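Hcp1 family type VI secretion system effector (Salmonella typhimurium, PDB 5XHH) probably assembles into the hexameric rings that stack as the inner tube of the type VI secretion system, as other Hcp proteins do. Local coordinates at residues Thr100-Ile105 with Phe129-Gln134; Asp59-Arg64 with Ala120-Val125; Tyr3-Lys8 with Ala82-Arg87; Asp10-Glu15 with Pro67-Tyr72. One frame throughout, in Å; residues are numbered along the deposited sequence.

Interaction 1: Thr100-Ile105 with Phe129-Gln134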
loop_
_atom_site.group_PDB
_atom_site.type_symbol
_atom_site.label_atom_id
_atom_site.label_comp_id
_atom_site.label_asym_id
_atom_site.label_seq_id
_atom_site.Cartn_x
_atom_site.Cartn_y
_atom_site.Cartn_z
ATOM N N THR A 100 -8.073 -1.011 -2.102
ATOM C CA THR A 100 -8.206 0.408 -2.424
ATOM C C THR A 100 -8.180 1.166 -1.105
ATOM O O THR A 100 -9.084 1.013 -0.279
ATOM C CB THR A 100 -9.493 0.677 -3.207
ATOM O OG1 THR A 100 -9.446 -0.050 -4.439
ATOM C CG2 THR A 100 -9.627 2.140 -3.515
ATOM N N PHE A 101 -7.126 1.939 -0.893
ATOM C CA PHE A 101 -6.947 2.740 0.308
ATOM C C PHE A 101 -7.276 4.188 -0.027
ATOM O O PHE A 101 -7.056 4.641 -1.156
ATOM C CB PHE A 101 -5.509 2.675 0.841
ATOM C CG PHE A 101 -4.950 1.285 0.995
ATOM C CD1 PHE A 101 -4.280 0.669 -0.050
ATOM C CD2 PHE A 101 -5.033 0.621 2.207
ATOM C CE1 PHE A 101 -3.731 -0.612 0.106
ATOM C CE2 PHE A 101 -4.499 -0.641 2.370
ATOM C CZ PHE A 101 -3.849 -1.262 1.324
ATOM N N THR A 102 -7.794 4.921 0.959
ATOM C CA THR A 102 -8.001 6.349 0.756
ATOM C C THR A 102 -7.426 7.145 1.915
ATOM O O THR A 102 -7.275 6.636 3.027
ATOM C CB THR A 102 -9.485 6.726 0.611
ATOM O OG1 THR A 102 -10.136 6.578 1.874
ATOM C CG2 THR A 102 -10.171 5.887 -0.443
ATOM N N ASP A 103 -7.142 8.420 1.634
ATOM C CA ASP A 103 -6.716 9.390 2.642
ATOM C C ASP A 103 -5.444 8.904 3.343
ATOM O O ASP A 103 -5.428 8.535 4.517
ATOM C CB ASP A 103 -7.850 9.655 3.640
ATOM C CG ASP A 103 -7.455 10.609 4.745
ATOM O OD1 ASP A 103 -6.842 11.653 4.443
ATOM O OD2 ASP A 103 -7.753 10.300 5.919
ATOM N N LEU A 104 -4.369 8.911 2.574
ATOM C CA LEU A 104 -3.101 8.363 3.014
ATOM C C LEU A 104 -2.090 9.472 3.268
ATOM O O LEU A 104 -2.154 10.549 2.666
ATOM C CB LEU A 104 -2.534 7.381 1.980
ATOM C CG LEU A 104 -3.415 6.182 1.613
ATOM C CD1 LEU A 104 -4.317 6.468 0.378
ATOM C CD2 LEU A 104 -2.571 4.909 1.416
ATOM N N ILE A 105 -1.159 9.181 4.177
ATOM C CA ILE A 105 0.038 9.976 4.413
ATOM C C ILE A 105 1.239 9.040 4.336
ATOM O O ILE A 105 1.161 7.885 4.774
ATOM C CB ILE A 105 -0.018 10.683 5.786
ATOM C CG1 ILE A 105 -1.133 11.733 5.812
ATOM C CG2 ILE A 105 1.295 11.368 6.106
ATOM C CD1 ILE A 105 -1.323 12.350 7.183
ATOM N N PHE A 129 -3.324 4.988 6.305
ATOM C CA PHE A 129 -4.564 5.153 5.564
ATOM C C PHE A 129 -5.724 5.141 6.547
ATOM O O PHE A 129 -5.674 4.466 7.579
ATOM C CB PHE A 129 -4.752 4.051 4.495
ATOM C CG PHE A 129 -4.757 2.655 5.054
ATOM C CD1 PHE A 129 -3.575 1.945 5.187
ATOM C CD2 PHE A 129 -5.935 2.058 5.458
ATOM C CE1 PHE A 129 -3.571 0.655 5.709
ATOM C CE2 PHE A 129 -5.942 0.774 5.981
ATOM C CZ PHE A 129 -4.748 0.068 6.106
ATOM N N SER A 130 -6.770 5.889 6.229
ATOM C CA SER A 130 -7.926 5.856 7.106
ATOM C C SER A 130 -9.022 4.912 6.634
ATOM O O SER A 130 -9.846 4.514 7.456
ATOM C CB SER A 130 -8.487 7.268 7.309
ATOM O OG SER A 130 -8.517 7.968 6.101
ATOM N N THR A 131 -9.049 4.519 5.355
ATOM C CA THR A 131 -10.043 3.555 4.898
ATOM C C THR A 131 -9.417 2.569 3.927
ATOM O O THR A 131 -8.529 2.922 3.140
ATOM C CB THR A 131 -11.251 4.207 4.192
ATOM O OG1 THR A 131 -10.951 4.361 2.801
ATOM C CG2 THR A 131 -11.588 5.568 4.787
ATOM N N VAL A 132 -9.922 1.335 3.962
ATOM C CA VAL A 132 -9.462 0.296 3.046
ATOM C C VAL A 132 -10.659 -0.507 2.575
ATOM O O VAL A 132 -11.581 -0.794 3.349
ATOM C CB VAL A 132 -8.402 -0.636 3.679
ATOM C CG1 VAL A 132 -8.928 -1.316 4.928
ATOM C CG2 VAL A 132 -7.906 -1.684 2.667
ATOM N N LYS A 133 -10.637 -0.883 1.303
ATOM C CA LYS A 133 -11.670 -1.744 0.742
ATOM C C LYS A 133 -10.981 -2.822 -0.066
ATOM O O LYS A 133 -10.199 -2.515 -0.971
ATOM C CB LYS A 133 -12.641 -0.954 -0.135
ATOM C CG LYS A 133 -13.486 -1.845 -1.009
ATOM C CD LYS A 133 -14.711 -1.119 -1.533
ATOM C CE LYS A 133 -15.980 -1.646 -0.861
ATOM N NZ LYS A 133 -17.247 -1.165 -1.507
ATOM N N GLN A 134 -11.258 -4.080 0.243
ATOM C CA GLN A 134 -10.634 -5.166 -0.489
ATOM C C GLN A 134 -11.664 -5.869 -1.361
ATOM O O GLN A 134 -12.830 -6.008 -0.978
ATOM C CB GLN A 134 -9.931 -6.147 0.466
ATOM C CG GLN A 134 -10.754 -7.232 1.088
ATOM C CD GLN A 134 -9.905 -8.157 1.990
ATOM O OE1 GLN A 134 -9.532 -9.265 1.596
ATOM N NE2 GLN A 134 -9.616 -7.699 3.194
HETATM O O HOH W 1 -11.146 2.562 0.730
HETATM O O HOH W 2 -10.412 -2.719 -3.848
#

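Interaction 2: Asp59-Arg64 with Ala120-Val125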
loop_
_atom_site.group_PDB
_atom_site.type_symbol
_atom_site.label_atom_id
_atom_site.label_comp_id
_atom_site.label_asym_id
_atom_site.label_seq_id
_atom_site.Cartn_x
_atom_site.Cartn_y
_atom_site.Cartn_z
ATOM N N ASP A 59 7.657 -2.828 0.280
ATOM C CA ASP A 59 9.050 -2.777 -0.164
ATOM C C ASP A 59 9.068 -2.608 -1.680
ATOM O O ASP A 59 8.255 -3.220 -2.390
ATOM C CB ASP A 59 9.796 -4.074 0.239
ATOM C CG ASP A 59 11.321 -3.977 0.089
ATOM O OD1 ASP A 59 11.895 -2.866 -0.060
ATOM O OD2 ASP A 59 11.960 -5.048 0.124
ATOM N N HIS A 60 9.969 -1.768 -2.183
ATOM C CA HIS A 60 10.167 -1.745 -3.625
ATOM C C HIS A 60 11.633 -1.442 -3.903
ATOM O O HIS A 60 12.368 -0.995 -3.018
ATOM C CB HIS A 60 9.244 -0.723 -4.312
ATOM C CG HIS A 60 9.597 0.707 -4.018
ATOM N ND1 HIS A 60 9.700 1.668 -5.003
ATOM C CD2 HIS A 60 9.892 1.330 -2.854
ATOM C CE1 HIS A 60 10.045 2.819 -4.455
ATOM N NE2 HIS A 60 10.168 2.640 -3.153
ATOM N N TYR A 61 12.065 -1.717 -5.131
ATOM C CA TYR A 61 13.369 -1.225 -5.555
ATOM C C TYR A 61 13.330 0.293 -5.592
ATOM O O TYR A 61 12.294 0.889 -5.886
ATOM C CB TYR A 61 13.753 -1.785 -6.929
ATOM C CG TYR A 61 14.066 -3.257 -6.900
ATOM C CD1 TYR A 61 15.055 -3.746 -6.068
ATOM C CD2 TYR A 61 13.378 -4.154 -7.700
ATOM C CE1 TYR A 61 15.342 -5.085 -6.017
ATOM C CE2 TYR A 61 13.663 -5.518 -7.662
ATOM C CZ TYR A 61 14.647 -5.968 -6.812
ATOM O OH TYR A 61 14.963 -7.301 -6.741
ATOM N N ILE A 62 14.447 0.930 -5.246
ATOM C CA ILE A 62 14.478 2.385 -5.349
ATOM C C ILE A 62 14.229 2.756 -6.796
ATOM O O ILE A 62 14.847 2.198 -7.710
ATOM C CB ILE A 62 15.804 2.948 -4.820
ATOM C CG1 ILE A 62 15.923 2.664 -3.319
ATOM C CG2 ILE A 62 15.882 4.460 -5.123
ATOM C CD1 ILE A 62 17.247 3.067 -2.695
ATOM N N ASP A 63 13.269 3.640 -7.024
ATOM C CA ASP A 63 12.798 3.841 -8.390
ATOM C C ASP A 63 12.250 5.256 -8.512
ATOM O O ASP A 63 12.459 6.089 -7.626
ATOM C CB ASP A 63 11.772 2.754 -8.771
ATOM C CG ASP A 63 10.533 2.755 -7.873
ATOM O OD1 ASP A 63 10.215 3.801 -7.269
ATOM O OD2 ASP A 63 9.867 1.692 -7.789
ATOM N N ARG A 64 11.515 5.517 -9.605
ATOM C CA ARG A 64 11.034 6.865 -9.889
ATOM C C ARG A 64 10.139 7.412 -8.777
ATOM O O ARG A 64 10.048 8.630 -8.604
ATOM C CB ARG A 64 10.287 6.886 -11.233
ATOM C CG ARG A 64 9.596 8.217 -11.545
ATOM C CD ARG A 64 8.532 8.096 -12.633
ATOM N NE ARG A 64 9.091 8.228 -13.974
ATOM C CZ ARG A 64 9.237 9.385 -14.618
ATOM N NH1 ARG A 64 8.868 10.522 -14.046
ATOM N NH2 ARG A 64 9.754 9.407 -15.839
ATOM N N ALA A 120 20.277 -5.255 -3.384
ATOM C CA ALA A 120 20.446 -4.250 -4.452
ATOM C C ALA A 120 20.234 -2.863 -3.841
ATOM O O ALA A 120 20.890 -2.534 -2.839
ATOM C CB ALA A 120 19.534 -4.594 -5.631
ATOM N N SER A 121 19.390 -2.010 -4.428
ATOM C CA SER A 121 18.971 -0.739 -3.842
ATOM C C SER A 121 17.461 -0.804 -3.703
ATOM O O SER A 121 16.750 -0.786 -4.715
ATOM C CB SER A 121 19.381 0.449 -4.705
ATOM O OG SER A 121 18.942 0.269 -6.046
ATOM N N ARG A 122 16.981 -0.887 -2.458
ATOM C CA ARG A 122 15.559 -1.042 -2.170
ATOM C C ARG A 122 15.151 -0.080 -1.063
ATOM O O ARG A 122 15.953 0.704 -0.557
ATOM C CB ARG A 122 15.198 -2.478 -1.776
ATOM C CG ARG A 122 15.932 -3.035 -0.601
ATOM C CD ARG A 122 15.462 -4.463 -0.369
ATOM N NE ARG A 122 15.729 -5.333 -1.516
ATOM C CZ ARG A 122 15.052 -6.451 -1.777
ATOM N NH1 ARG A 122 14.056 -6.823 -0.988
ATOM N NH2 ARG A 122 15.364 -7.197 -2.830
ATOM N N GLU A 123 13.876 -0.126 -0.707
ATOM C CA GLU A 123 13.296 0.952 0.082
ATOM C C GLU A 123 12.002 0.457 0.700
ATOM O O GLU A 123 11.068 0.072 -0.028
ATOM C CB GLU A 123 13.052 2.167 -0.799
ATOM C CG GLU A 123 12.577 3.403 -0.088
ATOM C CD GLU A 123 12.534 4.584 -1.033
ATOM O OE1 GLU A 123 13.452 5.416 -0.969
ATOM O OE2 GLU A 123 11.591 4.674 -1.859
ATOM N N THR A 124 11.956 0.464 2.030
ATOM C CA THR A 124 10.737 0.191 2.773
ATOM C C THR A 124 9.963 1.485 2.972
ATOM O O THR A 124 10.546 2.539 3.222
ATOM C CB THR A 124 11.071 -0.454 4.123
ATOM O OG1 THR A 124 11.658 -1.727 3.882
ATOM C CG2 THR A 124 9.821 -0.639 4.993
ATOM N N VAL A 125 8.647 1.401 2.836
ATOM C CA VAL A 125 7.766 2.557 2.889
ATOM C C VAL A 125 6.563 2.200 3.748
ATOM O O VAL A 125 6.007 1.103 3.636
ATOM C CB VAL A 125 7.299 2.984 1.479
ATOM C CG1 VAL A 125 6.401 4.219 1.560
ATOM C CG2 VAL A 125 8.491 3.225 0.564
HETATM O O HOH W 3 13.295 -2.327 2.027
HETATM O O HOH W 4 16.941 0.686 -7.783
#

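Interaction 3: Tyr3-Lys8 with Ala82-Arg87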
loop_
_atom_site.group_PDB
_atom_site.type_symbol
_atom_site.label_atom_id
_atom_site.label_comp_id
_atom_site.label_asym_id
_atom_site.label_seq_id
_atom_site.Cartn_x
_atom_site.Cartn_y
_atom_site.Cartn_z
ATOM N N TYR A 3 4.575 -13.889 -8.572
ATOM C CA TYR A 3 3.445 -12.973 -8.408
ATOM C C TYR A 3 3.842 -11.541 -8.755
ATOM O O TYR A 3 4.901 -11.066 -8.348
ATOM C CB TYR A 3 2.871 -13.012 -6.967
ATOM C CG TYR A 3 2.125 -14.290 -6.610
ATOM C CD1 TYR A 3 2.804 -15.376 -6.096
ATOM C CD2 TYR A 3 0.751 -14.408 -6.800
ATOM C CE1 TYR A 3 2.153 -16.545 -5.776
ATOM C CE2 TYR A 3 0.080 -15.588 -6.470
ATOM C CZ TYR A 3 0.797 -16.655 -5.953
ATOM O OH TYR A 3 0.189 -17.850 -5.611
ATOM N N ASP A 4 2.980 -10.859 -9.506
ATOM C CA ASP A 4 3.116 -9.435 -9.787
ATOM C C ASP A 4 2.257 -8.648 -8.809
ATOM O O ASP A 4 1.106 -9.013 -8.541
ATOM C CB ASP A 4 2.689 -9.085 -11.221
ATOM C CG ASP A 4 3.493 -9.820 -12.282
ATOM O OD1 ASP A 4 4.726 -9.933 -12.140
ATOM O OD2 ASP A 4 2.884 -10.288 -13.265
ATOM N N ILE A 5 2.827 -7.567 -8.283
ATOM C CA ILE A 5 2.183 -6.688 -7.315
ATOM C C ILE A 5 2.392 -5.260 -7.795
ATOM O O ILE A 5 3.531 -4.853 -8.049
ATOM C CB ILE A 5 2.767 -6.864 -5.896
ATOM C CG1 ILE A 5 2.826 -8.355 -5.500
ATOM C CG2 ILE A 5 1.943 -6.084 -4.884
ATOM C CD1 ILE A 5 3.686 -8.652 -4.262
ATOM N N PHE A 6 1.309 -4.500 -7.909
ATOM C CA PHE A 6 1.365 -3.125 -8.382
ATOM C C PHE A 6 0.729 -2.207 -7.353
ATOM O O PHE A 6 -0.277 -2.562 -6.727
ATOM C CB PHE A 6 0.651 -2.974 -9.735
ATOM C CG PHE A 6 1.217 -3.852 -10.804
ATOM C CD1 PHE A 6 2.386 -3.508 -11.440
ATOM C CD2 PHE A 6 0.587 -5.039 -11.159
ATOM C CE1 PHE A 6 2.917 -4.320 -12.426
ATOM C CE2 PHE A 6 1.111 -5.858 -12.141
ATOM C CZ PHE A 6 2.274 -5.491 -12.780
ATOM N N LEU A 7 1.328 -1.033 -7.168
ATOM C CA LEU A 7 0.797 -0.022 -6.268
ATOM C C LEU A 7 0.672 1.285 -7.032
ATOM O O LEU A 7 1.674 1.855 -7.468
ATOM C CB LEU A 7 1.670 0.156 -5.029
ATOM C CG LEU A 7 1.118 1.172 -4.029
ATOM C CD1 LEU A 7 -0.300 0.797 -3.620
ATOM C CD2 LEU A 7 2.017 1.287 -2.798
ATOM N N LYS A 8 -0.560 1.742 -7.199
ATOM C CA LYS A 8 -0.873 2.987 -7.873
ATOM C C LYS A 8 -1.133 4.039 -6.803
ATOM O O LYS A 8 -2.110 3.941 -6.060
ATOM C CB LYS A 8 -2.089 2.805 -8.777
ATOM C CG LYS A 8 -2.510 4.081 -9.506
ATOM C CD LYS A 8 -3.950 4.004 -9.987
ATOM C CE LYS A 8 -4.269 5.172 -10.915
ATOM N NZ LYS A 8 -5.723 5.368 -11.059
ATOM N N ALA A 82 -4.896 5.137 -3.130
ATOM C CA ALA A 82 -3.855 4.249 -3.621
ATOM C C ALA A 82 -4.481 2.884 -3.846
ATOM O O ALA A 82 -5.346 2.473 -3.083
ATOM C CB ALA A 82 -2.683 4.129 -2.631
ATOM N N ILE A 83 -4.043 2.183 -4.884
ATOM C CA ILE A 83 -4.633 0.906 -5.254
ATOM C C ILE A 83 -3.525 -0.124 -5.324
ATOM O O ILE A 83 -2.566 0.038 -6.087
ATOM C CB ILE A 83 -5.379 0.976 -6.594
ATOM C CG1 ILE A 83 -6.459 2.057 -6.546
ATOM C CG2 ILE A 83 -5.972 -0.382 -6.906
ATOM C CD1 ILE A 83 -7.171 2.294 -7.888
ATOM N N LEU A 84 -3.652 -1.180 -4.535
ATOM C CA LEU A 84 -2.687 -2.262 -4.499
ATOM C C LEU A 84 -3.345 -3.466 -5.151
ATOM O O LEU A 84 -4.416 -3.894 -4.722
ATOM C CB LEU A 84 -2.259 -2.556 -3.057
ATOM C CG LEU A 84 -1.022 -3.424 -2.811
ATOM C CD1 LEU A 84 -0.724 -3.514 -1.311
ATOM C CD2 LEU A 84 -1.205 -4.819 -3.374
ATOM N N VAL A 85 -2.698 -4.014 -6.172
ATOM C CA VAL A 85 -3.231 -5.132 -6.933
ATOM C C VAL A 85 -2.200 -6.256 -6.943
ATOM O O VAL A 85 -1.007 -6.009 -7.128
ATOM C CB VAL A 85 -3.585 -4.698 -8.367
ATOM C CG1 VAL A 85 -3.599 -5.884 -9.276
ATOM C CG2 VAL A 85 -4.936 -3.946 -8.383
ATOM N N MET A 86 -2.661 -7.488 -6.743
ATOM C CA MET A 86 -1.809 -8.664 -6.798
ATOM C C MET A 86 -2.421 -9.688 -7.738
ATOM O O MET A 86 -3.634 -9.969 -7.666
ATOM C CB MET A 86 -1.617 -9.258 -5.400
ATOM C CG MET A 86 -0.583 -10.353 -5.296
ATOM S SD MET A 86 -0.095 -10.545 -3.563
ATOM C CE MET A 86 1.017 -11.954 -3.696
ATOM N N ARG A 87 -1.566 -10.259 -8.595
ATOM C CA ARG A 87 -1.970 -11.277 -9.553
ATOM C C ARG A 87 -0.883 -12.333 -9.702
ATOM O O ARG A 87 0.301 -12.068 -9.490
ATOM C CB ARG A 87 -2.252 -10.670 -10.934
ATOM C CG ARG A 87 -0.993 -10.388 -11.721
ATOM C CD ARG A 87 -1.244 -9.618 -13.016
ATOM N NE ARG A 87 0.023 -9.325 -13.689
ATOM C CZ ARG A 87 0.183 -8.387 -14.617
ATOM N NH1 ARG A 87 -0.840 -7.635 -14.995
ATOM N NH2 ARG A 87 1.373 -8.199 -15.165
#

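Interaction 4: Asp10-Glu15 with Pro67-Tyr72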
loop_
_atom_site.group_PDB
_atom_site.type_symbol
_atom_site.label_atom_id
_atom_site.label_comp_id
_atom_site.label_asym_id
_atom_site.label_seq_id
_atom_site.Cartn_x
_atom_site.Cartn_y
_atom_site.Cartn_z
ATOM N N ASP A 10 -1.819 8.071 -6.114
ATOM C CA ASP A 10 -2.155 9.365 -6.706
ATOM C C ASP A 10 -0.988 10.332 -6.541
ATOM O O ASP A 10 -0.454 10.498 -5.441
ATOM C CB ASP A 10 -3.406 9.953 -6.053
ATOM C CG ASP A 10 -4.689 9.291 -6.509
ATOM O OD1 ASP A 10 -4.662 8.496 -7.466
ATOM O OD2 ASP A 10 -5.742 9.605 -5.919
ATOM N N GLY A 11 -0.579 10.955 -7.641
ATOM C CA GLY A 11 0.504 11.913 -7.606
ATOM C C GLY A 11 1.893 11.335 -7.427
ATOM O O GLY A 11 2.865 12.096 -7.451
ATOM N N ILE A 12 2.029 10.022 -7.253
ATOM C CA ILE A 12 3.343 9.413 -7.058
ATOM C C ILE A 12 3.500 8.259 -8.032
ATOM O O ILE A 12 3.278 7.095 -7.680
ATOM C CB ILE A 12 3.546 8.947 -5.602
ATOM C CG1 ILE A 12 3.462 10.139 -4.658
ATOM C CG2 ILE A 12 4.916 8.300 -5.411
ATOM C CD1 ILE A 12 3.727 9.808 -3.228
ATOM N N ASP A 13 3.883 8.577 -9.261
ATOM C CA ASP A 13 4.119 7.556 -10.264
ATOM C C ASP A 13 5.319 6.699 -9.909
ATOM O O ASP A 13 6.314 7.170 -9.350
ATOM C CB ASP A 13 4.368 8.180 -11.634
ATOM C CG ASP A 13 3.129 8.805 -12.218
ATOM O OD1 ASP A 13 2.040 8.618 -11.636
ATOM O OD2 ASP A 13 3.253 9.464 -13.268
ATOM N N GLY A 14 5.219 5.432 -10.262
ATOM C CA GLY A 14 6.338 4.545 -10.309
ATOM C C GLY A 14 6.853 4.377 -11.720
ATOM O O GLY A 14 6.725 5.265 -12.569
ATOM N N GLU A 15 7.389 3.201 -11.991
ATOM C CA GLU A 15 8.214 2.988 -13.161
ATOM C C GLU A 15 7.737 1.838 -14.027
ATOM O O GLU A 15 8.329 1.601 -15.081
ATOM C CB GLU A 15 9.652 2.712 -12.710
ATOM C CG GLU A 15 10.719 3.301 -13.551
ATOM C CD GLU A 15 12.047 3.188 -12.866
ATOM O OE1 GLU A 15 12.334 4.016 -11.981
ATOM O OE2 GLU A 15 12.779 2.233 -13.181
ATOM N N PRO A 67 11.962 9.644 -4.840
ATOM C CA PRO A 67 12.069 11.054 -4.432
ATOM C C PRO A 67 10.731 11.660 -4.060
ATOM O O PRO A 67 10.669 12.508 -3.162
ATOM C CB PRO A 67 12.684 11.741 -5.665
ATOM C CG PRO A 67 13.320 10.640 -6.456
ATOM C CD PRO A 67 12.409 9.456 -6.231
ATOM N N ASN A 68 9.643 11.230 -4.705
ATOM C CA ASN A 68 8.345 11.793 -4.365
ATOM C C ASN A 68 7.774 11.194 -3.093
ATOM O O ASN A 68 7.104 11.902 -2.337
ATOM C CB ASN A 68 7.372 11.622 -5.529
ATOM C CG ASN A 68 7.513 12.728 -6.549
ATOM O OD1 ASN A 68 7.666 13.886 -6.186
ATOM N ND2 ASN A 68 7.491 12.375 -7.824
ATOM N N LEU A 69 8.009 9.906 -2.833
ATOM C CA LEU A 69 7.659 9.370 -1.518
ATOM C C LEU A 69 8.383 10.143 -0.414
ATOM O O LEU A 69 7.770 10.554 0.573
ATOM C CB LEU A 69 7.981 7.876 -1.451
ATOM C CG LEU A 69 7.153 6.985 -2.373
ATOM C CD1 LEU A 69 7.806 5.644 -2.501
ATOM C CD2 LEU A 69 5.738 6.824 -1.801
ATOM N N PHE A 70 9.692 10.364 -0.581
ATOM C CA PHE A 70 10.441 11.216 0.343
ATOM C C PHE A 70 9.793 12.591 0.503
ATOM O O PHE A 70 9.565 13.066 1.624
ATOM C CB PHE A 70 11.881 11.356 -0.161
ATOM C CG PHE A 70 12.705 12.344 0.618
ATOM C CD1 PHE A 70 13.353 11.958 1.781
ATOM C CD2 PHE A 70 12.834 13.659 0.183
ATOM C CE1 PHE A 70 14.110 12.872 2.505
ATOM C CE2 PHE A 70 13.589 14.579 0.906
ATOM C CZ PHE A 70 14.228 14.185 2.064
ATOM N N LYS A 71 9.497 13.252 -0.613
ATOM C CA LYS A 71 8.948 14.605 -0.564
ATOM C C LYS A 71 7.607 14.649 0.174
ATOM O O LYS A 71 7.399 15.495 1.049
ATOM C CB LYS A 71 8.814 15.145 -1.984
ATOM C CG LYS A 71 7.712 16.165 -2.186
ATOM C CD LYS A 71 8.023 16.962 -3.417
ATOM C CE LYS A 71 6.754 17.346 -4.098
ATOM N NZ LYS A 71 6.173 16.110 -4.704
ATOM N N TYR A 72 6.686 13.723 -0.150
ATOM C CA TYR A 72 5.400 13.671 0.550
ATOM C C TYR A 72 5.583 13.376 2.027
ATOM O O TYR A 72 4.821 13.870 2.861
ATOM C CB TYR A 72 4.492 12.609 -0.055
ATOM C CG TYR A 72 3.634 13.061 -1.204
ATOM C CD1 TYR A 72 4.195 13.478 -2.409
ATOM C CD2 TYR A 72 2.249 13.030 -1.098
ATOM C CE1 TYR A 72 3.384 13.864 -3.467
ATOM C CE2 TYR A 72 1.445 13.406 -2.147
ATOM C CZ TYR A 72 2.015 13.822 -3.324
ATOM O OH TYR A 72 1.214 14.192 -4.371
HETATM O O HOH W 5 -1.336 13.003 -4.229
HETATM O O HOH W 6 7.333 9.650 -9.012
#

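Interaction 1: Thr100-Ile105 with Phe129-Gln134
Thr100 opens the contact with a pair of antiparallel backbone bonds to Lys133, its N lying 2.8 Å from Lys133 O. Two waters extend this pairing: one links Thr100 O to Thr131 OG1, the other Thr100 OG1 to Lys133 O. Phe101, on the opposite side of the sheet, points into the core, where the edge of its ring meets the face of Phe129 in an edge-to-face pair with planes at 58°. Phe101 CD2 stands over the centre of the Phe129 ring, 3.5 Å from Phe129 CG, while Phe101 CE2 touches Val132 CG2 at 3.6 Å. Thr102 returns to the Thr100 side. Its N donates to Thr131 O, and OG1, set between the backbone N and carbonyl carbon (chi1 71°), reaches Thr131 OG1 at 2.5 Å. At Asp103 the chain turns a corner; Asp103 and Leu104 form a G1 beta bulge, both facing Ile79. Asp103 OD2 accepts from Ser130 OG at 2.5 Å, a length too short to be taken literally, and also pairs with Lys156. Leu104 then rejoins the core, its CG 3.8 Å from Phe129 CB. Both chains thus pass from one sheet of the Hcp beta-barrel to the other side by side. The chemistry divides accordingly: aromatic and aliphatic groups line the interior, whereas hydroxyls, a carboxylate and water hold the other face and the corner, and Lys156 would probably stabilise the negative charge of Asp103.

Interaction 2: Asp59-Arg64 with Ala120-Val125
Arg122 and Asp59 meet in a salt bridge across two antiparallel strands, Arg122 NH1 lying 3.0 Å from Asp59 OD2. As a hydrogen bond it is weak and bent (128°), the carboxylate and guanidinium planes being 55° apart. A bend at chi3 (61°) lets the arginine's NH1 reach Asp59 OD2 obliquely; NE is held by Ile119 O, and NH2 comes within 3.8 Å of Tyr61 CE1. The other carboxylate oxygen, Asp59 OD1, takes a water that also binds Thr124 OG1. Ile62 lies along the backbone of the facing strand: its N donates to Ser121 O at 2.9 Å, and its CG1 is 3.4 Å from Arg122 O. On the other side of the sheet, His60 and Glu123 run side by side, with His60 NE2 donating to Glu123 OE2 at 2.8 Å on the anti side of the carboxylate, somewhat out of plane. His60 ND1 donates to Asp63 OD2, also at 2.8 Å, so both ring nitrogens are tied to carboxylates and rotation is fixed. Ser66 is a further partner of Glu123 OE2. Leu69 of helix 66-75 covers His60, Glu123 and Val125, while strand 104-113 flanks strand 121-129 on its far side in the four-stranded sheet, with Pro111 against Ile62 and Glu123.

Interaction 3: Tyr3-Lys8 with Ala82-Arg87
Asp4 and Arg87 meet with carboxylate and guanidinium planes 75° apart, and one oxygen, Asp4 OD2, takes both donors. It receives Arg87 NE at 3.0 Å through its anti lone pair, and Arg87 NH2 at 3.2 Å from above the carboxylate plane. Arg87 CG sits between the backbone N and carbonyl carbon (chi1 79°), and from there the chain runs extended across the neighbouring strand. Phe6 then turns its edge to the guanidinium, Phe6 CE2 standing over one face 3.7 Å from Arg87 CZ, with the planes 74° apart. On the reverse of the sheet, Ile5 lies alongside both Leu84 and Met86, its CG2 3.7 Å from Leu84 CD2. Leu7 brings its CD1 to 3.9 Å from Leu84 CB, and Met86 CE packs against CB and CG of Tyr3. Six regular antiparallel backbone bonds join the strands at Asp4-Arg87, Phe6-Val85 and Lys8-Ile83. Trp30 and Leu56 of the second sheet close over Leu84, as expected of the core of a beta-barrel. With Asp18 as its second carboxylate partner and His21 stacked on Phe6, Arg87 belongs to a charged and aromatic cluster on one face, whose neighbouring acids should keep it protonated, while the face carrying Ile5, Leu7, Leu84 and Met86 is apolar.

Interaction 4: Asp10-Glu15 with Pro67-Tyr72
The Tyr72 ring receives Ile12 over one face in a CH-pi contact, the methyl CD1 standing 3.9 Å from the ring centroid and 15° off its normal. Here the loop after strand 3-9 packs on helix 66-75, the single helix of this Hcp beta-barrel. Ile12 CD1 is offset toward the CG-CD1 side of the ring, and CG1 follows at 3.9 Å from Tyr72 CE1; the two side chains run in opposite directions. Placing CG1 anti to the carbonyl carbon (chi1 -61°) sends that branch to the tyrosine, while CG2 meets Leu69 CG and CD2, each at 4.0 Å, with Asn68 CB next. Leu69 crosses the isoleucine at about a right angle, its CD2 3.9 Å from Ile12 CD1, and continues to Glu123 and Val125. Ile12 is thus buried between Leu69 and Tyr72, about one helical turn apart, and Ala65 adds to its cover. At the ring's hydroxyl end lies Gly11, its CA 4.0 Å from Tyr72 OH. Polar links between loop and helix run through water. One joins Asp13 O to Asn68 ND2, and Asn68 OD1 accepts from Lys71 NZ. The other donates to Asp10 O at 2.9 Å and lies 2.8 Å from Tyr72 OH.

Interactions 1 and 3 share the seven-stranded antiparallel sheet, where strands 79-88 and 97-102 are neighbours; their centres lie about 14 Å apart and Phe101 N probably bonds to Ala82 O. Interaction 2 belongs to the four-stranded sheet, which interaction 1 also reaches at its corner, their centres about 21 Å apart on opposite sides of the chain's centre. Interaction 4 sets helix 66-75 beside interaction 2, about 12 Å between centres, with a probable hydrogen bond from Arg64 N to Glu15 OE1. Along the chain interaction 4 is nested within the loop closed by interaction 3, interaction 2 crosses all three others, and interaction 1 follows interaction 3. Sheets, corner and helix build one compact Hcp barrel.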